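Local coordinates for protein 3-hexulose-6-phosphate synthase (Mycobacterium gastri, PDB 3AJX) that is a synthase of the orotidine 5'-phosphate decarboxylase/HUMPS family, built as a TIM barrel that carries a bound magnesium ion, at residues A[73-78]-A[100-105]; A[159-164]-A[178-183]. The protein carries 1 engineered substitution. All blocks are in the same frame, centred on the assembly; numbering follows the deposited sequence.

Contact 1. Residues A[73-78]-A[100-105]; sequences AFKAGA and QAHNKG
Lys-104 lies along the ring of Phe-74, the two side chains running past each other in opposite directions. Lys-104 CB sits over one face of the ring, offset toward the rim, 4.0 Å from the centroid in a CH-pi contact, and farther out Lys-104 CD comes to 3.5 Å from Phe-74 CD2. Extended beyond CG, with chi2 to chi4 all near 180°, the lysine reaches the end of helix 66-75. There Lys-104 NZ donates to Ala-78 O at 2.9 Å, from above the carbonyl plane, and weakly to Phe-74 O at 3.0 Å; a water that accepts from NZ donates in turn to Gly-77 O. At the ring edge, in its plane, lies Gly-105 O, 3.4 Å from Phe-74 CZ. His-102 meets Phe-74 obliquely, His-102 CD2 being 3.9 Å from Phe-74 CB, while Lys-75 CE comes to the edge of the imidazole. Behind this layer, Asp-71 takes a hydrogen bond from His-102 NE2, which would restrain the rotation of the imidazole. At the positive phi (119°) of its Schellman motif, Gly-77 suits the turn because a side chain would jam against the preceding carbonyl O. Lysine suits its place because its methylenes cover an aromatic face while its ammonium group meets backbone carbonyls. These carbonyls and the nearby helix end would favour the positive charge, tying the lysine that follows helix 89-102 to the end of helix 66-75 and the turn after it.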
# COMPACT_ATOMS: atom_id res chain seq x y z
N ALA A 73 10.47 7.69 3.18
CA ALA A 73 9.45 8.48 3.85
C ALA A 73 10.08 9.29 4.99
O ALA A 73 9.76 10.46 5.19
CB ALA A 73 8.34 7.57 4.39
N PHE A 74 10.98 8.65 5.74
CA PHE A 74 11.66 9.33 6.84
C PHE A 74 12.51 10.47 6.30
O PHE A 74 12.51 11.58 6.84
CB PHE A 74 12.57 8.35 7.60
CG PHE A 74 11.82 7.40 8.50
CD1 PHE A 74 12.23 6.07 8.61
CD2 PHE A 74 10.72 7.82 9.24
CE1 PHE A 74 11.57 5.19 9.46
CE2 PHE A 74 10.05 6.94 10.09
CZ PHE A 74 10.48 5.62 10.20
N LYS A 75 13.23 10.21 5.21
CA LYS A 75 14.09 11.22 4.61
C LYS A 75 13.28 12.38 4.05
O LYS A 75 13.77 13.51 3.97
CB LYS A 75 14.95 10.59 3.51
CG LYS A 75 16.08 9.73 4.06
CD LYS A 75 16.99 9.18 2.98
CE LYS A 75 18.21 8.51 3.61
NZ LYS A 75 19.23 8.12 2.60
N ALA A 76 12.03 12.10 3.69
CA ALA A 76 11.14 13.13 3.16
C ALA A 76 10.54 13.99 4.27
O ALA A 76 9.83 14.96 3.99
CB ALA A 76 10.03 12.48 2.33
N GLY A 77 10.80 13.63 5.52
CA GLY A 77 10.30 14.41 6.63
C GLY A 77 9.35 13.73 7.60
O GLY A 77 8.94 14.33 8.60
N ALA A 78 8.99 12.48 7.33
CA ALA A 78 8.09 11.77 8.22
C ALA A 78 8.79 11.43 9.53
O ALA A 78 9.99 11.15 9.55
CB ALA A 78 7.58 10.50 7.55
N GLN A 100 15.27 2.99 13.42
CA GLN A 100 16.34 3.09 14.41
C GLN A 100 17.46 3.97 13.90
O GLN A 100 18.02 4.78 14.64
CB GLN A 100 16.89 1.69 14.73
CG GLN A 100 15.99 0.87 15.63
CD GLN A 100 15.94 1.43 17.04
OE1 GLN A 100 16.94 1.40 17.77
NE2 GLN A 100 14.79 1.94 17.44
N ALA A 101 17.79 3.83 12.62
CA ALA A 101 18.85 4.61 12.00
C ALA A 101 18.57 6.11 12.00
O ALA A 101 19.50 6.92 12.04
CB ALA A 101 19.08 4.13 10.56
N HIS A 102 17.29 6.49 11.97
CA HIS A 102 16.90 7.89 11.95
C HIS A 102 16.33 8.38 13.27
O HIS A 102 15.88 9.53 13.37
CB HIS A 102 15.86 8.14 10.85
CG HIS A 102 16.37 7.90 9.47
ND1 HIS A 102 17.31 8.72 8.87
CD2 HIS A 102 16.10 6.93 8.57
CE1 HIS A 102 17.59 8.26 7.67
NE2 HIS A 102 16.87 7.17 7.46
N ASN A 103 16.35 7.53 14.29
CA ASN A 103 15.79 7.88 15.59
C ASN A 103 14.33 8.27 15.41
O ASN A 103 13.86 9.25 15.98
CB ASN A 103 16.57 9.03 16.23
CG ASN A 103 18.00 8.66 16.54
OD1 ASN A 103 18.26 7.70 17.27
ND2 ASN A 103 18.94 9.42 15.99
N LYS A 104 13.62 7.50 14.59
CA LYS A 104 12.21 7.74 14.34
C LYS A 104 11.44 6.46 14.63
O LYS A 104 11.96 5.58 15.31
CB LYS A 104 12.01 8.22 12.90
CG LYS A 104 12.50 9.67 12.71
CD LYS A 104 12.37 10.17 11.28
CE LYS A 104 12.72 11.66 11.21
NZ LYS A 104 12.64 12.21 9.82
N GLY A 105 10.21 6.34 14.15
CA GLY A 105 9.48 5.13 14.48
C GLY A 105 8.52 4.54 13.47
O GLY A 105 8.03 5.21 12.56
O HOH W 1 10.96 14.65 10.56

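Contact 2. Residues A[159-164]-A[178-183]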
# COMPACT_ATOMS: atom_id res chain seq x y z
N VAL A 159 -0.09 -3.74 24.01
CA VAL A 159 0.93 -3.10 23.17
C VAL A 159 0.45 -1.67 22.96
O VAL A 159 -0.75 -1.45 22.76
CB VAL A 159 1.02 -3.79 21.78
CG1 VAL A 159 1.99 -3.04 20.90
CG2 VAL A 159 1.44 -5.24 21.94
N PRO A 160 1.35 -0.67 23.03
CA PRO A 160 0.88 0.70 22.83
C PRO A 160 0.08 0.75 21.53
O PRO A 160 0.54 0.24 20.50
CB PRO A 160 2.17 1.50 22.75
CG PRO A 160 3.09 0.74 23.68
CD PRO A 160 2.80 -0.70 23.30
N PHE A 161 -1.10 1.36 21.55
CA PHE A 161 -1.91 1.39 20.34
C PHE A 161 -2.71 2.65 20.09
O PHE A 161 -2.96 3.45 21.00
CB PHE A 161 -2.89 0.20 20.33
CG PHE A 161 -4.01 0.31 21.34
CD1 PHE A 161 -3.78 0.02 22.69
CD2 PHE A 161 -5.29 0.69 20.95
CE1 PHE A 161 -4.82 0.12 23.62
CE2 PHE A 161 -6.33 0.79 21.87
CZ PHE A 161 -6.09 0.50 23.22
N SER A 162 -3.10 2.82 18.84
CA SER A 162 -3.92 3.94 18.42
C SER A 162 -5.19 3.31 17.87
O SER A 162 -5.21 2.12 17.54
CB SER A 162 -3.22 4.76 17.33
OG SER A 162 -2.99 3.99 16.17
N VAL A 163 -6.26 4.09 17.78
CA VAL A 163 -7.53 3.59 17.26
C VAL A 163 -7.99 4.45 16.10
O VAL A 163 -8.06 5.67 16.21
CB VAL A 163 -8.62 3.59 18.35
CG1 VAL A 163 -9.94 3.10 17.77
CG2 VAL A 163 -8.20 2.69 19.51
N ALA A 164 -8.29 3.80 14.98
CA ALA A 164 -8.77 4.47 13.78
C ALA A 164 -9.96 3.66 13.27
O ALA A 164 -9.81 2.49 12.90
CB ALA A 164 -7.67 4.55 12.72
N ALA A 178 -10.17 2.51 26.82
CA ALA A 178 -9.57 1.26 26.38
C ALA A 178 -8.05 1.31 26.55
O ALA A 178 -7.37 0.28 26.46
CB ALA A 178 -9.92 0.99 24.92
N GLY A 179 -7.52 2.50 26.80
CA GLY A 179 -6.09 2.66 27.00
C GLY A 179 -5.29 3.10 25.79
O GLY A 179 -4.06 3.02 25.78
N ALA A 180 -5.99 3.58 24.76
CA ALA A 180 -5.32 4.02 23.54
C ALA A 180 -4.35 5.16 23.80
O ALA A 180 -4.62 6.06 24.59
CB ALA A 180 -6.36 4.46 22.51
N GLU A 181 -3.20 5.11 23.12
CA GLU A 181 -2.17 6.13 23.25
C GLU A 181 -2.52 7.28 22.31
O GLU A 181 -2.18 8.44 22.55
CB GLU A 181 -0.81 5.55 22.87
CG GLU A 181 0.36 6.53 22.95
CD GLU A 181 0.61 7.04 24.36
OE1 GLU A 181 0.13 6.40 25.32
OE2 GLU A 181 1.30 8.07 24.50
N VAL A 182 -3.21 6.94 21.22
CA VAL A 182 -3.61 7.90 20.21
C VAL A 182 -5.01 7.62 19.67
O VAL A 182 -5.36 6.47 19.42
CB VAL A 182 -2.64 7.86 19.00
CG1 VAL A 182 -3.04 8.91 17.96
CG2 VAL A 182 -1.20 8.09 19.46
N ALA A 183 -5.80 8.67 19.52
CA ALA A 183 -7.13 8.55 18.94
C ALA A 183 -6.99 9.21 17.57
O ALA A 183 -6.55 10.36 17.48
CB ALA A 183 -8.16 9.31 19.79
O HOH W 2 -1.82 2.22 24.40
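Phe-161 turns its ring across the turn that leads into strand 182-185, with the CA of Ala-180 over one face in a CH-pi contact, 3.8 Å from the centroid and 20° off the ring normal. Ala-178 O lies at the ring edge, in plane, 3.5 Å from Phe-161 CZ. With chi1 at 71°, CG stands between the backbone N and the carbonyl carbon, which brings the far end of the ring against Ala-180, whose CB is 3.7 Å from Phe-161 CE2. The small methyl of Ala-180 also meets Val-163 CG2. Val-163 and Ala-183 form a parallel pair on the sheet face toward helix 172-177, where Val-175 touches both; on the opposite face Ser-162 and Val-182 are likewise paired in parallel, CB to CB at 3.6 Å. Val-163 N donates to Val-182 O at 3.0 Å. Ahead of these pairs, Glu-181 N donates to Phe-161 O at 2.7 Å, nearly in line with the carbonyl. A water accepts from Phe-161 N and donates to Gly-179 O; Gly-179 ends the preceding helix in a Schellman motif, whose positive phi suits glycine. Two backbone bonds and one bridging water thus join the segments, while the aromatic ring packs against small alanines where this beta-alpha-beta crossover closes.

Both contacts belong to one TIM barrel, with centres 22 Å apart and nearest atoms about 11 Å apart, so they do not touch. Contact 1 comes first along the chain and closes before contact 2 opens. It lies in the outer layer, where helices 66-75 and 89-102 give way to the turns before strands 80-84 and 105-109. Contact 2 lies within the sheet itself, pairing strands 161-164 and 182-185, the seventh and eighth of the barrel. Strand 130-134 stands between 105-109 and 161-164. The barrel carries the magnesium ion bound by Glu-30 and Asp-59; the side chains of Ser-162 and Ala-78 are about 8 Å and 13 Å from it, so neither contact is part of the metal site.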